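Local coordinates for F-actin-capping protein subunit alpha (Plasmodium berghei, PDB 7A0H) that probably caps the fast-growing barbed ends of actin filaments, working as an asymmetric homodimer in this malaria parasite, at residues H82-I87 with K115-C120; K125-I130 with V253-E258. One frame throughout, in Å; residues are numbered along the deposited sequence.

From the N terminus, the chain passes three helices and two short strands before a small antiparallel sheet, where contact 1 fastens the turn between strands 79-82 and 87-92 to helix 112-131. The loop it closes, 27 residues long, holds the rest of that sheet, strands 87-92 and 97-103. Contact 2 opens further along the same helix and closes on helix 243-266, after 122 residues that contain the whole five-stranded sheet. The two contacts thus follow in series, neither nested nor crossed, and share helix 112-131. They also touch, Asn84 packing against Lys125. Together they illustrate one helix joining a small sheet to a helix-covered large one.

Contact 1 of 2, residues H82-I87 with K115-C120; sequences HPNLKI and KYRVAC
Pro83 and Arg117 face each other with CA atoms 8.9 Å apart, and Asn84 and Val118 come closer still, CA to CA 8.1 Å, too far for backbone bonding. On one side runs helix 112-131; on the other, a turn closes the hairpin of strands 79-82 and 87-92. On the helix side the separation is spanned by one long side chain, Arg117. It leaves its helix toward the turn, CG lying opposite the backbone N (chi1 -168°), and a kink at chi3 swings the guanidinium round to Asn84. There NH1 and NH2 both close end-on upon one oxygen: Asn84 OD1 lies 2.6 Å from Arg117 NH1 and 2.8 Å from Arg117 NH2. The acceptor sits at the guanidinium edge, near its plane, although the amide plane is turned 61° from it. Neither bond is straight, as expected when two donors converge on one atom.

The turn itself carries a G1 beta bulge, Lys86 and Ile87 both facing His82, and this hairpin belongs to the small four-stranded sheet of the capping-protein fold. The same turn also meets the guanidinium away from Asn84. Pro83 O lies over one guanidinium face, 3.5 Å from Arg117 NH2 but badly angled for a bond, while Pro83 CB touches Arg117 NH1 at 3.6 Å. That carbonyl is instead taken by Lys86, whose NZ bonds to Pro83 O at 2.8 Å, at a C=O...N angle of 166°. Lys86 and Arg117 are brought together by a shared anion, Glu114, one turn back on the helix, which makes salt bridges to both. Arg117 NH1 also donates to Val162 O of strand 154-167, and Asn84 ND2 pairs with Asn121 OD1.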
ATOM      1  N   HIS A  82     -10.220  29.194  10.610  1.00 43.90           N
ATOM      2  CA  HIS A  82     -11.593  28.748  10.443  1.00 61.63           C
ATOM      3  C   HIS A  82     -12.416  29.939   9.886  1.00 49.13           C
ATOM      4  O   HIS A  82     -12.700  30.872  10.629  1.00 48.73           O
ATOM      5  CB  HIS A  82     -12.149  28.285  11.782  1.00 53.60           C
ATOM      6  CG  HIS A  82     -13.493  27.639  11.682  1.00 65.77           C
ATOM      7  ND1 HIS A  82     -14.649  28.360  11.501  1.00 56.52           N
ATOM      8  CD2 HIS A  82     -13.866  26.346  11.856  1.00 60.51           C
ATOM      9  CE1 HIS A  82     -15.685  27.540  11.602  1.00 55.12           C
ATOM     10  NE2 HIS A  82     -15.238  26.312  11.789  1.00 67.46           N
ATOM     11  N   PRO A  83     -12.771  29.959   8.604  1.00 56.06           N
ATOM     12  CA  PRO A  83     -13.326  31.195   8.008  1.00 52.47           C
ATOM     13  C   PRO A  83     -14.721  31.586   8.504  1.00 52.09           C
ATOM     14  O   PRO A  83     -15.056  32.777   8.556  1.00 58.01           O
ATOM     15  CB  PRO A  83     -13.294  30.912   6.505  1.00 45.78           C
ATOM     16  CG  PRO A  83     -13.085  29.477   6.365  1.00 50.67           C
ATOM     17  CD  PRO A  83     -12.252  29.047   7.565  1.00 50.40           C
ATOM     18  N   ASN A  84     -15.532  30.648   8.924  1.00 48.95           N
ATOM     19  CA  ASN A  84     -16.788  31.093   9.493  1.00 42.94           C
ATOM     20  C   ASN A  84     -16.681  31.631  10.884  1.00 47.29           C
ATOM     21  O   ASN A  84     -17.363  32.603  11.205  1.00 59.10           O
ATOM     22  CB  ASN A  84     -17.832  30.000   9.421  1.00 50.91           C
ATOM     23  CG  ASN A  84     -18.312  29.805   7.992  1.00 47.68           C
ATOM     24  OD1 ASN A  84     -17.952  30.597   7.074  1.00 46.78           O
ATOM     25  ND2 ASN A  84     -18.985  28.708   7.757  1.00 50.44           N
ATOM     26  N   LEU A  85     -15.901  30.981  11.778  1.00 61.47           N
ATOM     27  CA  LEU A  85     -15.764  31.533  13.120  1.00 61.32           C
ATOM     28  C   LEU A  85     -14.821  32.726  13.196  1.00 58.70           C
ATOM     29  O   LEU A  85     -14.849  33.441  14.212  1.00 58.83           O
ATOM     30  CB  LEU A  85     -15.300  30.448  14.130  1.00 70.52           C
ATOM     31  CG  LEU A  85     -16.314  29.314  14.260  1.00 72.35           C
ATOM     32  CD1 LEU A  85     -15.786  28.097  14.910  1.00 81.39           C
ATOM     33  CD2 LEU A  85     -17.482  29.813  15.055  1.00 67.54           C
ATOM     34  N   LYS A  86     -13.965  32.941  12.192  1.00 52.24           N
ATOM     35  CA  LYS A  86     -13.031  34.058  12.240  1.00 60.46           C
ATOM     36  C   LYS A  86     -12.062  33.874  13.403  1.00 52.32           C
ATOM     37  O   LYS A  86     -11.968  34.683  14.328  1.00 53.47           O
ATOM     38  CB  LYS A  86     -13.803  35.372  12.348  1.00 57.98           C
ATOM     39  CG  LYS A  86     -14.705  35.691  11.105  1.00 62.20           C
ATOM     40  CD  LYS A  86     -13.820  35.748   9.831  1.00 66.75           C
ATOM     41  CE  LYS A  86     -14.541  36.334   8.597  1.00 93.09           C
ATOM     42  NZ  LYS A  86     -15.589  35.446   8.011  1.00 60.48           N
ATOM     43  N   ILE A  87     -11.312  32.797  13.310  1.00 61.49           N
ATOM     44  CA  ILE A  87     -10.463  32.281  14.379  1.00 65.16           C
ATOM     45  C   ILE A  87      -9.261  31.673  13.683  1.00 56.38           C
ATOM     46  O   ILE A  87      -9.427  31.023  12.636  1.00 53.50           O
ATOM     47  CB  ILE A  87     -11.237  31.242  15.203  1.00 63.83           C
ATOM     48  CG1 ILE A  87     -11.787  31.887  16.455  1.00 56.03           C
ATOM     49  CG2 ILE A  87     -10.409  29.986  15.402  1.00 69.35           C
ATOM     50  CD1 ILE A  87     -12.795  30.957  17.125  1.00 89.71           C
ATOM     51  N   LYS A 115     -18.615  38.503   0.871  1.00 51.87           N
ATOM     52  CA  LYS A 115     -20.002  38.210   0.520  1.00 54.28           C
ATOM     53  C   LYS A 115     -20.059  37.035  -0.447  1.00 50.26           C
ATOM     54  O   LYS A 115     -20.875  36.115  -0.289  1.00 42.42           O
ATOM     55  CB  LYS A 115     -20.627  39.459  -0.105  1.00 61.10           C
ATOM     56  CG  LYS A 115     -21.057  40.567   0.851  1.00 77.16           C
ATOM     57  CD  LYS A 115     -21.779  41.705   0.062  1.00 87.73           C
ATOM     58  CE  LYS A 115     -22.134  42.914   0.941  1.00111.35           C
ATOM     59  NZ  LYS A 115     -21.890  44.242   0.248  1.00121.99           N
ATOM     60  N   TYR A 116     -19.107  36.961  -1.369  1.00 39.80           N
ATOM     61  CA  TYR A 116     -18.999  35.764  -2.192  1.00 46.64           C
ATOM     62  C   TYR A 116     -18.770  34.524  -1.341  1.00 47.41           C
ATOM     63  O   TYR A 116     -19.432  33.497  -1.549  1.00 45.62           O
ATOM     64  CB  TYR A 116     -17.859  35.981  -3.167  1.00 43.33           C
ATOM     65  CG  TYR A 116     -18.219  36.750  -4.425  1.00 45.96           C
ATOM     66  CD1 TYR A 116     -18.768  36.115  -5.531  1.00 60.18           C
ATOM     67  CD2 TYR A 116     -18.034  38.106  -4.501  1.00 49.75           C
ATOM     68  CE1 TYR A 116     -19.075  36.806  -6.713  1.00 48.60           C
ATOM     69  CE2 TYR A 116     -18.331  38.800  -5.649  1.00 56.68           C
ATOM     70  CZ  TYR A 116     -18.870  38.136  -6.746  1.00 52.44           C
ATOM     71  OH  TYR A 116     -19.166  38.797  -7.871  1.00 52.25           O
ATOM     72  N   ARG A 117     -17.840  34.619  -0.354  1.00 54.57           N
ATOM     73  CA  ARG A 117     -17.476  33.474   0.491  1.00 47.38           C
ATOM     74  C   ARG A 117     -18.673  33.027   1.309  1.00 40.37           C
ATOM     75  O   ARG A 117     -18.938  31.814   1.460  1.00 36.73           O
ATOM     76  CB  ARG A 117     -16.283  33.849   1.424  1.00 48.98           C
ATOM     77  CG  ARG A 117     -15.606  32.581   2.160  1.00 46.72           C
ATOM     78  CD  ARG A 117     -14.821  32.943   3.461  1.00 42.63           C
ATOM     79  NE  ARG A 117     -15.772  33.368   4.471  1.00 43.89           N
ATOM     80  CZ  ARG A 117     -16.580  32.563   5.154  1.00 42.54           C
ATOM     81  NH1 ARG A 117     -16.539  31.242   5.006  1.00 40.46           N
ATOM     82  NH2 ARG A 117     -17.410  33.119   6.017  1.00 48.00           N
ATOM     83  N   VAL A 118     -19.374  33.993   1.889  1.00 39.75           N
ATOM     84  CA  VAL A 118     -20.521  33.635   2.722  1.00 38.66           C
ATOM     85  C   VAL A 118     -21.542  32.888   1.859  1.00 49.72           C
ATOM     86  O   VAL A 118     -22.021  31.805   2.249  1.00 47.53           O
ATOM     87  CB  VAL A 118     -21.125  34.863   3.390  1.00 43.23           C
ATOM     88  CG1 VAL A 118     -22.444  34.540   3.988  1.00 42.57           C
ATOM     89  CG2 VAL A 118     -20.152  35.430   4.582  1.00 39.11           C
ATOM     90  N   ALA A 119     -21.862  33.449   0.664  1.00 52.07           N
ATOM     91  CA  ALA A 119     -22.846  32.826  -0.217  1.00 43.84           C
ATOM     92  C   ALA A 119     -22.367  31.443  -0.663  1.00 49.22           C
ATOM     93  O   ALA A 119     -23.130  30.460  -0.679  1.00 40.32           O
ATOM     94  CB  ALA A 119     -23.081  33.698  -1.470  1.00 38.72           C
ATOM     95  N   CYS A 120     -21.119  31.351  -1.098  1.00 44.36           N
ATOM     96  CA  CYS A 120     -20.654  30.025  -1.455  1.00 43.05           C
ATOM     97  C   CYS A 120     -20.679  29.077  -0.264  1.00 39.52           C
ATOM     98  O   CYS A 120     -20.984  27.896  -0.436  1.00 41.26           O
ATOM     99  CB  CYS A 120     -19.286  30.073  -2.011  1.00 40.23           C
ATOM    100  SG  CYS A 120     -19.103  30.806  -3.670  1.00 49.45           S
TER

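Contact 2 of 2, residues K125-I130 with V253-E258; sequences KEYVDI and VIRECE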
ATOM      1  N   LYS A 125     -22.961  24.235   2.275  1.00 38.82           N
ATOM      2  CA  LYS A 125     -23.618  23.505   3.347  1.00 43.40           C
ATOM      3  C   LYS A 125     -24.972  22.950   2.928  1.00 51.29           C
ATOM      4  O   LYS A 125     -25.324  21.815   3.298  1.00 54.08           O
ATOM      5  CB  LYS A 125     -23.735  24.402   4.592  1.00 44.33           C
ATOM      6  CG  LYS A 125     -22.225  24.541   5.231  1.00 42.07           C
ATOM      7  CD  LYS A 125     -22.125  25.210   6.542  1.00 69.14           C
ATOM      8  CE  LYS A 125     -20.647  25.437   6.888  1.00 70.08           C
ATOM      9  NZ  LYS A 125     -19.884  24.175   7.177  1.00 55.39           N
ATOM     10  N   GLU A 126     -25.760  23.716   2.162  1.00 49.01           N
ATOM     11  CA  GLU A 126     -27.079  23.206   1.784  1.00 40.41           C
ATOM     12  C   GLU A 126     -26.912  21.969   0.929  1.00 35.25           C
ATOM     13  O   GLU A 126     -27.629  20.955   1.083  1.00 37.24           O
ATOM     14  CB  GLU A 126     -27.882  24.309   1.063  1.00 48.22           C
ATOM     15  CG  GLU A 126     -29.203  23.873   0.415  1.00 66.90           C
ATOM     16  CD  GLU A 126     -29.943  25.015  -0.368  1.00 75.49           C
ATOM     17  OE1 GLU A 126     -29.368  25.592  -1.348  1.00 55.36           O
ATOM     18  OE2 GLU A 126     -31.100  25.317   0.024  1.00 79.27           O
ATOM     19  N   TYR A 127     -25.914  22.016   0.056  1.00 34.29           N
ATOM     20  CA  TYR A 127     -25.684  20.949  -0.874  1.00 42.40           C
ATOM     21  C   TYR A 127     -25.407  19.653  -0.120  1.00 47.82           C
ATOM     22  O   TYR A 127     -25.990  18.592  -0.421  1.00 50.00           O
ATOM     23  CB  TYR A 127     -24.516  21.373  -1.751  1.00 33.82           C
ATOM     24  CG  TYR A 127     -23.909  20.202  -2.506  1.00 45.15           C
ATOM     25  CD1 TYR A 127     -24.603  19.610  -3.493  1.00 40.41           C
ATOM     26  CD2 TYR A 127     -22.593  19.668  -2.191  1.00 47.34           C
ATOM     27  CE1 TYR A 127     -24.092  18.559  -4.241  1.00 39.46           C
ATOM     28  CE2 TYR A 127     -22.056  18.662  -2.918  1.00 35.64           C
ATOM     29  CZ  TYR A 127     -22.847  18.048  -3.941  1.00 41.48           C
ATOM     30  OH  TYR A 127     -22.377  16.951  -4.613  1.00 40.44           O
ATOM     31  N   VAL A 128     -24.515  19.717   0.871  1.00 43.09           N
ATOM     32  CA  VAL A 128     -24.199  18.535   1.675  1.00 39.96           C
ATOM     33  C   VAL A 128     -25.445  18.064   2.397  1.00 37.14           C
ATOM     34  O   VAL A 128     -25.745  16.873   2.477  1.00 51.41           O
ATOM     35  CB  VAL A 128     -23.066  18.897   2.681  1.00 46.78           C
ATOM     36  CG1 VAL A 128     -22.920  17.821   3.731  1.00 44.11           C
ATOM     37  CG2 VAL A 128     -21.802  19.162   1.913  1.00 40.80           C
ATOM     38  N   ASP A 129     -26.174  18.995   2.949  1.00 44.28           N
ATOM     39  CA  ASP A 129     -27.392  18.655   3.660  1.00 52.04           C
ATOM     40  C   ASP A 129     -28.372  17.932   2.758  1.00 51.72           C
ATOM     41  O   ASP A 129     -29.060  16.973   3.173  1.00 59.30           O
ATOM     42  CB  ASP A 129     -28.011  19.982   4.153  1.00 52.64           C
ATOM     43  CG  ASP A 129     -29.280  19.789   4.910  1.00 55.50           C
ATOM     44  OD1 ASP A 129     -29.328  18.885   5.770  1.00 72.39           O
ATOM     45  OD2 ASP A 129     -30.221  20.582   4.690  1.00 89.83           O
ATOM     46  N   ILE A 130     -28.498  18.399   1.523  1.00 43.98           N
ATOM     47  CA  ILE A 130     -29.520  17.782   0.685  1.00 53.70           C
ATOM     48  C   ILE A 130     -29.069  16.422   0.149  1.00 45.27           C
ATOM     49  O   ILE A 130     -29.876  15.513   0.022  1.00 47.46           O
ATOM     50  CB  ILE A 130     -29.888  18.733  -0.461  1.00 46.35           C
ATOM     51  CG1 ILE A 130     -30.602  19.960   0.114  1.00 52.62           C
ATOM     52  CG2 ILE A 130     -30.824  18.063  -1.457  1.00 50.09           C
ATOM     53  CD1 ILE A 130     -30.833  21.106  -0.924  1.00 43.52           C
ATOM     54  N   VAL A 253     -22.141  22.706 -10.638  1.00 40.06           N
ATOM     55  CA  VAL A 253     -21.028  21.962 -11.242  1.00 40.82           C
ATOM     56  C   VAL A 253     -20.408  20.947 -10.268  1.00 41.00           C
ATOM     57  O   VAL A 253     -20.002  19.845 -10.654  1.00 43.15           O
ATOM     58  CB  VAL A 253     -19.949  22.961 -11.669  1.00 38.66           C
ATOM     59  CG1 VAL A 253     -18.748  22.177 -12.172  1.00 42.60           C
ATOM     60  CG2 VAL A 253     -20.432  23.905 -12.746  1.00 50.57           C
ATOM     61  N   ILE A 254     -20.218  21.336  -9.021  1.00 43.14           N
ATOM     62  CA  ILE A 254     -19.767  20.396  -8.003  1.00 41.77           C
ATOM     63  C   ILE A 254     -20.755  19.248  -7.877  1.00 42.76           C
ATOM     64  O   ILE A 254     -20.353  18.070  -7.800  1.00 40.38           O
ATOM     65  CB  ILE A 254     -19.555  21.128  -6.655  1.00 42.42           C
ATOM     66  CG1 ILE A 254     -18.284  21.988  -6.715  1.00 36.46           C
ATOM     67  CG2 ILE A 254     -19.428  20.158  -5.523  1.00 42.82           C
ATOM     68  CD1 ILE A 254     -18.292  23.052  -5.649  1.00 34.81           C
ATOM     69  N   ARG A 255     -22.071  19.565  -7.863  1.00 40.70           N
ATOM     70  CA  ARG A 255     -23.087  18.505  -7.782  1.00 39.59           C
ATOM     71  C   ARG A 255     -22.904  17.482  -8.912  1.00 45.33           C
ATOM     72  O   ARG A 255     -22.911  16.263  -8.699  1.00 44.57           O
ATOM     73  CB  ARG A 255     -24.504  19.120  -7.806  1.00 50.13           C
ATOM     74  CG  ARG A 255     -25.657  18.091  -7.934  1.00 38.33           C
ATOM     75  CD  ARG A 255     -27.064  18.731  -7.765  1.00 46.78           C
ATOM     76  NE  ARG A 255     -27.251  19.848  -8.708  1.00 45.25           N
ATOM     77  CZ  ARG A 255     -28.113  20.826  -8.529  1.00 49.04           C
ATOM     78  NH1 ARG A 255     -28.923  20.810  -7.443  1.00 48.36           N
ATOM     79  NH2 ARG A 255     -28.155  21.794  -9.429  1.00 46.12           N
ATOM     80  N   GLU A 256     -22.632  17.972 -10.110  1.00 42.09           N
ATOM     81  CA  GLU A 256     -22.504  17.094 -11.267  1.00 46.16           C
ATOM     82  C   GLU A 256     -21.188  16.339 -11.259  1.00 47.31           C
ATOM     83  O   GLU A 256     -21.125  15.160 -11.655  1.00 49.94           O
ATOM     84  CB  GLU A 256     -22.583  17.965 -12.525  1.00 47.07           C
ATOM     85  CG  GLU A 256     -22.751  17.216 -13.807  1.00 82.85           C
ATOM     86  CD  GLU A 256     -22.260  18.001 -15.036  1.00 92.82           C
ATOM     87  OE1 GLU A 256     -21.690  19.117 -14.867  1.00 99.11           O
ATOM     88  OE2 GLU A 256     -22.396  17.451 -16.166  1.00108.22           O
ATOM     89  N   CYS A 257     -20.099  17.030 -10.960  1.00 44.24           N
ATOM     90  CA  CYS A 257     -18.803  16.315 -10.892  1.00 49.80           C
ATOM     91  C   CYS A 257     -18.807  15.216  -9.822  1.00 45.58           C
ATOM     92  O   CYS A 257     -18.287  14.110 -10.054  1.00 44.82           O
ATOM     93  CB  CYS A 257     -17.722  17.353 -10.687  1.00 44.73           C
ATOM     94  SG  CYS A 257     -17.523  18.431 -12.167  1.00 50.64           S
ATOM     95  N   GLU A 258     -19.517  15.408  -8.719  1.00 45.40           N
ATOM     96  CA  GLU A 258     -19.512  14.360  -7.700  1.00 43.83           C
ATOM     97  C   GLU A 258     -20.363  13.203  -8.165  1.00 49.18           C
ATOM     98  O   GLU A 258     -20.034  12.034  -7.932  1.00 44.47           O
ATOM     99  CB  GLU A 258     -19.961  14.939  -6.358  1.00 39.00           C
ATOM    100  CG  GLU A 258     -18.830  15.989  -5.736  1.00 38.60           C
ATOM    101  CD  GLU A 258     -18.997  16.271  -4.256  1.00 44.46           C
ATOM    102  OE1 GLU A 258     -20.066  15.976  -3.722  1.00 45.70           O
ATOM    103  OE2 GLU A 258     -18.120  16.832  -3.623  1.00 43.89           O
TER
HETATM  104  O   HOH W   1     -23.999  15.296  -6.324  1.00 39.06           O
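Tyr127 reaches across to Ile254, Arg255 and Glu258 between two helices whose local axes pass 11.5 Å apart at 38°, running in broadly the same direction. The side chain sets out toward the partner helix, and CG stands opposite the backbone N (chi1 164°), which carries the ring into the space between them. The two ring flanks then meet different neighbours. On one, Tyr127 CE1 rests against Arg255 CB at 3.6 Å; on the other, Tyr127 CE2 approaches the methyl Ile254 CG2 at 4.0 Å and lies 3.4 Å from Glu258 OE1. Both carbon contacts are oblique, neither over the face nor at the edge. Beyond them, Tyr127 CZ comes 3.9 Å from Arg255 CA.

Both helices, 112-131 and 243-266, lie on one face of the five-stranded antiparallel sheet at the centre of the capping-protein fold; Ile177 of that sheet and Leu286 of the second subunit each touch both Tyr127 and Glu258.

At the tip, Tyr127 OH donates to Glu258 OE1 over 2.7 Å, arriving from above the carboxylate plane, 48° out of it. A water gives a second bond, 2.9 Å to Tyr127 OH, and also donates to Arg255 O at 2.8 Å; this water and Glu258 OE1 both lie at the ring edge, near its plane. The buried carboxylate has further company: Tyr132 OH bonds to OE1 and Ser194 OG to OE2, and these hydroxyls would probably help it to keep a negative charge. The guanidinium of Arg255 leads away from the ring, with NH1 bonded to Tyr131 OH.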